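Local coordinates for protein L544 (Acanthamoeba polyphaga mimivirus, PDB 4AMQ) that probably transfers nucleotidyl groups as a metal-dependent nucleotidyltransferase of the virus particle, at residues K29-I34 against R58-Y63; I42-D47 against I214-K219; E243-L248 against Y267-K272. One frame throughout, in Å; residues are numbered along the deposited sequence.

How the contacts relate
Contacts 1 and 2 tie the two ends of helix 28-42 into the nucleotidyltransferase domain, and contact 3 lies in the helical domain. The first two alternate along the chain, with centres 20 Å apart and nearest atoms about 7 Å apart. Contact 3 follows both in sequence yet touches contact 1: Arg59 NH1 and Glu270 OE2 form a salt bridge (3.3 Å) joining the two family regions, with Ile61 and Pro62 packed on Glu270. Contacts 2 and 3 are remote, their centres 32 Å apart. Asp66 and Asp68 bind two manganese ions, Asp213 one of them; the side chain of Ile214 is about 9 Å from a manganese ion, those of Arg60 and Ile269 about 12 Å.

Contact 1 of 3, residues K29-I34 against R58-Y63; sequences KLERYI and RRRIPY
A Schellman motif closes the short helix 55-58, and Arg60, the residue that breaks it with a positive phi of 53°, sends its side chain across to Glu31 on helix 28-42. The two side chains make a bidentate salt bridge. Arg60 grips side-on, with NE and NH2 rather than with its two terminal nitrogens: NE donates to Glu31 OE1 at 2.8 Å, and NH2 donates to Glu31 OE2 at 2.9 Å. A weak third bond, 3.1 Å from Arg60 NH2 to Glu31 OE1, spans the pair. Both carboxylate oxygens are met on their syn sides, but the fit is twisted, the carboxylate and guanidinium planes standing 43° apart, and both main bonds are clearly bent. Reach comes from each partner: Glu31 runs out fully extended, its CG anti to the backbone N (chi1 -175°), and Arg60 is stretched from CG to NE.

Glu31 is buried, with Phe26 and Phe57 against it, whereas Arg60 lies at the surface. The buried carboxylate has a second cation, since Lys35 bridges to OE2, and this double pairing probably favours its charged form. The bridge thereby fastens the first helix to the connection between helix 55-58 and strand 66-72, the strand that brings in the manganese ligands Asp66 and Asp68, an order of elements consistent with the polymerase beta-like nucleotidyltransferase fold.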
# COMPACT_ATOMS: atom_id res chain seq x y z
N LYS A 29 0.69 -13.31 -20.48
CA LYS A 29 1.89 -14.07 -20.17
C LYS A 29 2.30 -13.80 -18.73
O LYS A 29 2.68 -14.70 -17.99
CB LYS A 29 3.02 -13.69 -21.13
CG LYS A 29 4.35 -14.35 -20.82
CD LYS A 29 5.44 -13.90 -21.77
CE LYS A 29 6.77 -14.55 -21.44
NZ LYS A 29 6.72 -16.03 -21.58
N LEU A 30 2.21 -12.53 -18.33
CA LEU A 30 2.54 -12.13 -16.97
C LEU A 30 1.52 -12.66 -15.96
O LEU A 30 1.90 -13.20 -14.92
CB LEU A 30 2.63 -10.60 -16.87
CG LEU A 30 3.10 -10.05 -15.53
CD1 LEU A 30 4.43 -10.67 -15.13
CD2 LEU A 30 3.21 -8.54 -15.59
N GLU A 31 0.23 -12.52 -16.27
CA GLU A 31 -0.83 -13.03 -15.40
C GLU A 31 -0.66 -14.53 -15.15
O GLU A 31 -0.76 -15.00 -14.02
CB GLU A 31 -2.21 -12.75 -15.99
CG GLU A 31 -3.37 -13.16 -15.07
CD GLU A 31 -4.74 -12.99 -15.70
OE1 GLU A 31 -4.91 -12.09 -16.55
OE2 GLU A 31 -5.65 -13.77 -15.35
N ARG A 32 -0.40 -15.27 -16.22
CA ARG A 32 -0.21 -16.72 -16.12
C ARG A 32 1.01 -17.03 -15.26
O ARG A 32 0.97 -17.94 -14.43
CB ARG A 32 -0.06 -17.34 -17.51
CG ARG A 32 -0.35 -18.84 -17.57
CD ARG A 32 -1.82 -19.11 -17.89
NE ARG A 32 -2.71 -18.87 -16.76
CZ ARG A 32 -3.14 -19.82 -15.93
NH1 ARG A 32 -2.77 -21.08 -16.11
NH2 ARG A 32 -3.95 -19.50 -14.93
N TYR A 33 2.09 -16.28 -15.46
CA TYR A 33 3.28 -16.45 -14.64
C TYR A 33 2.96 -16.22 -13.17
O TYR A 33 3.39 -16.99 -12.31
CB TYR A 33 4.39 -15.49 -15.09
CG TYR A 33 5.61 -15.52 -14.19
CD1 TYR A 33 6.55 -16.54 -14.30
CD2 TYR A 33 5.82 -14.53 -13.24
CE1 TYR A 33 7.67 -16.57 -13.48
CE2 TYR A 33 6.93 -14.55 -12.42
CZ TYR A 33 7.85 -15.57 -12.55
OH TYR A 33 8.97 -15.60 -11.73
N ILE A 34 2.20 -15.17 -12.89
CA ILE A 34 1.79 -14.85 -11.52
C ILE A 34 0.94 -15.97 -10.93
O ILE A 34 1.23 -16.46 -9.84
CB ILE A 34 1.02 -13.51 -11.46
CG1 ILE A 34 1.97 -12.35 -11.74
CG2 ILE A 34 0.36 -13.34 -10.10
CD1 ILE A 34 1.30 -10.99 -11.76
N ARG A 58 -7.42 -7.36 -10.76
CA ARG A 58 -8.63 -7.99 -11.29
C ARG A 58 -9.12 -7.22 -12.53
O ARG A 58 -9.64 -7.82 -13.47
CB ARG A 58 -9.73 -8.05 -10.23
CG ARG A 58 -11.11 -8.43 -10.77
CD ARG A 58 -12.16 -8.45 -9.66
NE ARG A 58 -12.07 -7.27 -8.80
CZ ARG A 58 -12.84 -7.06 -7.74
NH1 ARG A 58 -13.76 -7.95 -7.40
NH2 ARG A 58 -12.68 -5.96 -7.02
N ARG A 59 -8.93 -5.90 -12.51
CA ARG A 59 -9.30 -5.06 -13.64
C ARG A 59 -8.21 -5.06 -14.71
O ARG A 59 -8.38 -4.46 -15.78
CB ARG A 59 -9.58 -3.63 -13.19
CG ARG A 59 -10.86 -3.46 -12.39
CD ARG A 59 -11.09 -2.00 -12.01
NE ARG A 59 -10.19 -1.55 -10.96
CZ ARG A 59 -9.34 -0.53 -11.08
NH1 ARG A 59 -9.27 0.15 -12.21
NH2 ARG A 59 -8.56 -0.20 -10.06
N ARG A 60 -7.09 -5.71 -14.41
CA ARG A 60 -5.99 -5.84 -15.35
C ARG A 60 -5.52 -4.49 -15.89
O ARG A 60 -5.32 -4.34 -17.09
CB ARG A 60 -6.38 -6.75 -16.51
CG ARG A 60 -6.75 -8.17 -16.10
CD ARG A 60 -7.18 -8.99 -17.31
NE ARG A 60 -7.13 -10.43 -17.05
CZ ARG A 60 -8.15 -11.15 -16.62
NH1 ARG A 60 -9.33 -10.58 -16.40
NH2 ARG A 60 -8.00 -12.45 -16.41
N ILE A 61 -5.35 -3.51 -15.00
CA ILE A 61 -4.87 -2.20 -15.41
C ILE A 61 -3.49 -2.32 -16.07
O ILE A 61 -2.68 -3.14 -15.65
CB ILE A 61 -4.78 -1.22 -14.23
CG1 ILE A 61 -3.79 -1.73 -13.17
CG2 ILE A 61 -6.16 -0.99 -13.62
CD1 ILE A 61 -3.50 -0.74 -12.08
N PRO A 62 -3.24 -1.51 -17.10
CA PRO A 62 -2.01 -1.62 -17.89
C PRO A 62 -0.74 -1.41 -17.06
O PRO A 62 0.23 -2.14 -17.24
CB PRO A 62 -2.15 -0.52 -18.94
CG PRO A 62 -3.15 0.43 -18.38
CD PRO A 62 -4.10 -0.41 -17.58
N TYR A 63 -0.76 -0.44 -16.16
CA TYR A 63 0.42 -0.16 -15.34
C TYR A 63 0.30 -0.81 -13.97
O TYR A 63 -0.04 -0.15 -12.99
CB TYR A 63 0.63 1.35 -15.20
CG TYR A 63 0.98 2.03 -16.50
CD1 TYR A 63 2.29 2.05 -16.96
CD2 TYR A 63 0.01 2.67 -17.26
CE1 TYR A 63 2.62 2.68 -18.15
CE2 TYR A 63 0.33 3.30 -18.45
CZ TYR A 63 1.63 3.30 -18.89
OH TYR A 63 1.95 3.93 -20.07

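Contact 2 of 3, residues I42-D47 against I214-K219; sequences ILVVPD and IAVRYK
Ile214, Val44 and Val216 carry this contact, in which the loop leaving helix 28-42 packs on strand 209-217 of the central mixed sheet, a sheet consistent with a polymerase beta-like nucleotidyltransferase fold. Ile214 and Val216 are alternate residues of the strand, and both turn their side chains toward the loop. Asp213, just before Ile214, is a manganese ligand, so the strand that supplies this ligand also presents an apolar surface to the loop.

Ile214 buries the most surface, because its two branches serve different neighbours. CG1 lies beside the backbone N, and the turn about the next bond (chi2 -56°) swings CD1 toward Ile42, whose own CD1 it faces methyl to methyl at 4.3 Å, a looser touch. CG2 is left for Leu43, meeting its CD2 at 3.8 Å, the two side chains crossing at about a right angle. One isoleucine thus bridges the last residue of the helix and the first residue beyond it. Ile69 and Asn71 of strand 66-72 also lie against Ile214.

Two residues further on, Val216 meets Val44, whose CB is directed at the strand, unlike those of Ile42 and Leu43. Behind Val44 stand Ile82, Ile86 and Leu89 of helix 82-93, and Leu199 of strand 196-204 adds to the packing, so that this valine fills a layer between helix and sheet. Arg85 of helix 82-93 also holds the loop, its NE donating to Val44 O. Across the contact the valines touch through methyl groups alone, with Val44 CG2 set against the fork of Val216, 3.6 Å from its CG2 and 3.9 Å from its CG1.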
# COMPACT_ATOMS: atom_id res chain seq x y z
N ILE A 42 2.79 -18.51 -2.45
CA ILE A 42 2.53 -17.55 -1.38
C ILE A 42 1.14 -17.68 -0.75
O ILE A 42 0.90 -17.14 0.34
CB ILE A 42 2.73 -16.09 -1.85
CG1 ILE A 42 1.64 -15.69 -2.85
CG2 ILE A 42 4.11 -15.91 -2.46
CD1 ILE A 42 1.72 -14.24 -3.30
N LEU A 43 0.23 -18.37 -1.43
CA LEU A 43 -1.12 -18.55 -0.90
C LEU A 43 -1.15 -19.60 0.22
O LEU A 43 -0.39 -20.56 0.20
CB LEU A 43 -2.10 -18.94 -2.01
CG LEU A 43 -2.46 -17.87 -3.04
CD1 LEU A 43 -3.28 -18.47 -4.17
CD2 LEU A 43 -3.21 -16.72 -2.39
N VAL A 44 -2.04 -19.40 1.19
CA VAL A 44 -2.24 -20.38 2.25
C VAL A 44 -2.90 -21.64 1.69
O VAL A 44 -2.50 -22.76 2.00
CB VAL A 44 -3.09 -19.81 3.39
CG1 VAL A 44 -3.44 -20.90 4.39
CG2 VAL A 44 -2.35 -18.67 4.08
N VAL A 45 -3.92 -21.44 0.86
CA VAL A 45 -4.52 -22.52 0.08
C VAL A 45 -4.48 -22.13 -1.40
O VAL A 45 -5.14 -21.19 -1.82
CB VAL A 45 -5.98 -22.80 0.52
CG1 VAL A 45 -6.60 -23.89 -0.34
CG2 VAL A 45 -6.02 -23.19 1.98
N PRO A 46 -3.68 -22.86 -2.19
CA PRO A 46 -3.40 -22.54 -3.59
C PRO A 46 -4.56 -22.80 -4.55
O PRO A 46 -4.60 -22.21 -5.63
CB PRO A 46 -2.23 -23.47 -3.94
CG PRO A 46 -1.68 -23.93 -2.62
CD PRO A 46 -2.86 -23.99 -1.72
N ASP A 47 -5.48 -23.68 -4.17
CA ASP A 47 -6.59 -24.06 -5.04
C ASP A 47 -7.30 -22.84 -5.62
O ASP A 47 -7.73 -21.95 -4.88
CB ASP A 47 -7.59 -24.95 -4.29
CG ASP A 47 -6.93 -26.18 -3.68
OD1 ASP A 47 -5.82 -26.54 -4.12
OD2 ASP A 47 -7.53 -26.79 -2.77
N ILE A 214 -2.37 -10.58 0.67
CA ILE A 214 -3.27 -11.73 0.75
C ILE A 214 -4.08 -11.74 2.04
O ILE A 214 -3.55 -11.99 3.12
CB ILE A 214 -2.50 -13.07 0.68
CG1 ILE A 214 -1.43 -13.03 -0.42
CG2 ILE A 214 -3.47 -14.23 0.49
CD1 ILE A 214 -1.98 -12.69 -1.79
N ALA A 215 -5.38 -11.46 1.92
CA ALA A 215 -6.29 -11.51 3.06
C ALA A 215 -6.72 -12.95 3.30
O ALA A 215 -7.46 -13.53 2.50
CB ALA A 215 -7.50 -10.63 2.80
N VAL A 216 -6.26 -13.52 4.40
CA VAL A 216 -6.56 -14.91 4.71
C VAL A 216 -7.69 -15.03 5.72
O VAL A 216 -7.53 -14.70 6.90
CB VAL A 216 -5.31 -15.63 5.24
CG1 VAL A 216 -5.63 -17.08 5.57
CG2 VAL A 216 -4.18 -15.55 4.22
N ARG A 217 -8.85 -15.49 5.26
CA ARG A 217 -10.00 -15.71 6.13
C ARG A 217 -10.02 -17.15 6.60
O ARG A 217 -10.27 -18.06 5.81
CB ARG A 217 -11.31 -15.38 5.40
CG ARG A 217 -12.50 -15.21 6.33
CD ARG A 217 -13.82 -15.43 5.60
NE ARG A 217 -13.86 -14.76 4.31
CZ ARG A 217 -14.28 -13.51 4.13
NH1 ARG A 217 -14.70 -12.79 5.16
NH2 ARG A 217 -14.29 -12.98 2.91
N TYR A 218 -9.77 -17.36 7.89
CA TYR A 218 -9.70 -18.70 8.44
C TYR A 218 -10.89 -19.04 9.35
O TYR A 218 -10.93 -20.11 9.96
CB TYR A 218 -8.38 -18.91 9.18
CG TYR A 218 -8.11 -17.87 10.25
CD1 TYR A 218 -7.57 -16.63 9.92
CD2 TYR A 218 -8.41 -18.13 11.58
CE1 TYR A 218 -7.33 -15.68 10.89
CE2 TYR A 218 -8.17 -17.18 12.56
CZ TYR A 218 -7.64 -15.96 12.21
OH TYR A 218 -7.40 -15.01 13.18
N LYS A 219 -11.85 -18.12 9.44
CA LYS A 219 -13.11 -18.37 10.13
C LYS A 219 -14.28 -18.26 9.15
O LYS A 219 -14.22 -17.49 8.19
CB LYS A 219 -13.34 -17.39 11.28
CG LYS A 219 -12.52 -17.65 12.53
CD LYS A 219 -13.25 -17.11 13.75
CE LYS A 219 -12.28 -16.65 14.83
NZ LYS A 219 -11.34 -17.71 15.26

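Contact 3 of 3, residues E243-L248 against Y267-K272; sequences EYYFML and YIIETK
Ile269 and Leu248 form the apolar centre, where the turn that leads into helix 248-254 rests on the end of helix 259-272. Ile269 lays its long branch along the base of Leu248: CD1 comes within 4.0 Å of Leu248 CB, and CG1 within 4.1 Å of that same carbon. Leu248 itself points toward the helix and reaches past Ile269 with CD1, which stops 4.0 Å from Ile268 CG2, these two side chains meeting nearly at right angles.

Tyr245 extends the patch on the other branch of Ile269, its OH 3.6 Å from Ile269 CG2. A chi1 of 174° swings the tyrosine ring away from its own N and across to the helix, where the hydroxyl donates a 2.9 Å hydrogen bond to Ile269 O. That oxygen lies at the edge of the ring, near its plane, while the donor approaches 26° off the carbonyl plane. The bond falls in a widened, pi-type turn, in which Tyr267 O accepts from both Thr271 N and Lys272 N.

The type I turn from Tyr245 to Leu248 is fastened to the long helix 334-368, Asn357 OD1 accepting from Tyr245 N. Lys277 of helix 274-292 packs on both Tyr245 and Ile269, and Phe249 and Arg252 of helix 248-254 touch Ile269, so the contact lies where four helices of the helical domain converge.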
# COMPACT_ATOMS: atom_id res chain seq x y z
N GLU A 243 -6.28 17.61 -4.78
CA GLU A 243 -5.59 16.52 -5.45
C GLU A 243 -6.46 16.02 -6.60
O GLU A 243 -7.13 15.00 -6.49
CB GLU A 243 -5.31 15.37 -4.48
CG GLU A 243 -4.37 15.72 -3.33
CD GLU A 243 -5.09 16.34 -2.15
OE1 GLU A 243 -6.33 16.44 -2.19
OE2 GLU A 243 -4.40 16.74 -1.18
N TYR A 244 -6.43 16.75 -7.71
CA TYR A 244 -7.39 16.56 -8.80
C TYR A 244 -7.33 15.19 -9.48
O TYR A 244 -8.32 14.72 -10.02
CB TYR A 244 -7.26 17.68 -9.83
CG TYR A 244 -7.62 19.04 -9.26
CD1 TYR A 244 -8.84 19.24 -8.63
CD2 TYR A 244 -6.73 20.10 -9.34
CE1 TYR A 244 -9.17 20.48 -8.10
CE2 TYR A 244 -7.05 21.34 -8.81
CZ TYR A 244 -8.28 21.52 -8.19
OH TYR A 244 -8.60 22.75 -7.67
N TYR A 245 -6.16 14.55 -9.45
CA TYR A 245 -6.03 13.22 -10.02
C TYR A 245 -6.76 12.19 -9.17
O TYR A 245 -7.48 11.34 -9.69
CB TYR A 245 -4.56 12.83 -10.16
CG TYR A 245 -4.36 11.41 -10.61
CD1 TYR A 245 -4.73 11.01 -11.89
CD2 TYR A 245 -3.81 10.45 -9.77
CE1 TYR A 245 -4.56 9.72 -12.31
CE2 TYR A 245 -3.63 9.15 -10.18
CZ TYR A 245 -4.01 8.79 -11.46
OH TYR A 245 -3.84 7.49 -11.89
N PHE A 246 -6.57 12.26 -7.86
CA PHE A 246 -7.19 11.31 -6.95
C PHE A 246 -8.67 11.60 -6.74
O PHE A 246 -9.43 10.72 -6.32
CB PHE A 246 -6.42 11.26 -5.63
CG PHE A 246 -5.03 10.71 -5.76
CD1 PHE A 246 -4.81 9.34 -5.79
CD2 PHE A 246 -3.94 11.56 -5.89
CE1 PHE A 246 -3.53 8.83 -5.93
CE2 PHE A 246 -2.66 11.05 -6.02
CZ PHE A 246 -2.46 9.68 -6.04
N MET A 247 -9.09 12.82 -7.06
CA MET A 247 -10.50 13.19 -6.98
C MET A 247 -11.29 12.63 -8.16
O MET A 247 -12.51 12.67 -8.17
CB MET A 247 -10.65 14.71 -6.89
CG MET A 247 -10.04 15.31 -5.63
SD MET A 247 -9.66 17.07 -5.78
CE MET A 247 -11.31 17.77 -5.86
N LEU A 248 -10.58 12.10 -9.15
CA LEU A 248 -11.22 11.41 -10.27
C LEU A 248 -11.76 10.05 -9.83
O LEU A 248 -12.70 9.53 -10.42
CB LEU A 248 -10.24 11.22 -11.43
CG LEU A 248 -9.76 12.46 -12.19
CD1 LEU A 248 -8.72 12.06 -13.22
CD2 LEU A 248 -10.92 13.18 -12.86
N TYR A 267 -9.78 5.21 -18.86
CA TYR A 267 -8.68 5.55 -19.75
C TYR A 267 -7.80 6.63 -19.15
O TYR A 267 -6.57 6.51 -19.14
CB TYR A 267 -9.21 6.00 -21.12
CG TYR A 267 -8.11 6.51 -22.03
CD1 TYR A 267 -7.43 5.65 -22.87
CD2 TYR A 267 -7.76 7.85 -22.02
CE1 TYR A 267 -6.42 6.11 -23.70
CE2 TYR A 267 -6.75 8.32 -22.84
CZ TYR A 267 -6.09 7.45 -23.68
OH TYR A 267 -5.09 7.93 -24.49
N ILE A 268 -8.43 7.69 -18.65
CA ILE A 268 -7.71 8.82 -18.08
C ILE A 268 -6.87 8.41 -16.87
O ILE A 268 -5.68 8.73 -16.79
CB ILE A 268 -8.68 9.94 -17.66
CG1 ILE A 268 -9.45 10.45 -18.88
CG2 ILE A 268 -7.93 11.07 -16.99
CD1 ILE A 268 -10.56 11.41 -18.55
N ILE A 269 -7.50 7.71 -15.94
CA ILE A 269 -6.85 7.30 -14.70
C ILE A 269 -5.77 6.24 -14.94
O ILE A 269 -4.65 6.37 -14.44
CB ILE A 269 -7.89 6.76 -13.69
CG1 ILE A 269 -8.89 7.86 -13.32
CG2 ILE A 269 -7.19 6.21 -12.45
CD1 ILE A 269 -10.04 7.38 -12.45
N GLU A 270 -6.10 5.23 -15.73
CA GLU A 270 -5.25 4.04 -15.85
C GLU A 270 -4.29 4.04 -17.05
O GLU A 270 -3.27 3.34 -17.02
CB GLU A 270 -6.12 2.78 -15.88
CG GLU A 270 -7.08 2.65 -14.70
CD GLU A 270 -6.36 2.54 -13.37
OE1 GLU A 270 -5.11 2.44 -13.37
OE2 GLU A 270 -7.04 2.53 -12.32
N THR A 271 -4.60 4.79 -18.09
CA THR A 271 -3.72 4.81 -19.26
C THR A 271 -2.99 6.14 -19.41
O THR A 271 -1.76 6.19 -19.41
CB THR A 271 -4.48 4.47 -20.57
OG1 THR A 271 -4.96 3.12 -20.49
CG2 THR A 271 -3.56 4.59 -21.77
N LYS A 272 -3.75 7.23 -19.54
CA LYS A 272 -3.15 8.54 -19.71
C LYS A 272 -2.24 8.90 -18.54
O LYS A 272 -1.14 9.41 -18.74
CB LYS A 272 -4.23 9.61 -19.90
CG LYS A 272 -3.67 10.99 -20.15
CD LYS A 272 -4.77 11.97 -20.50
CE LYS A 272 -4.21 13.38 -20.61
NZ LYS A 272 -3.14 13.47 -21.65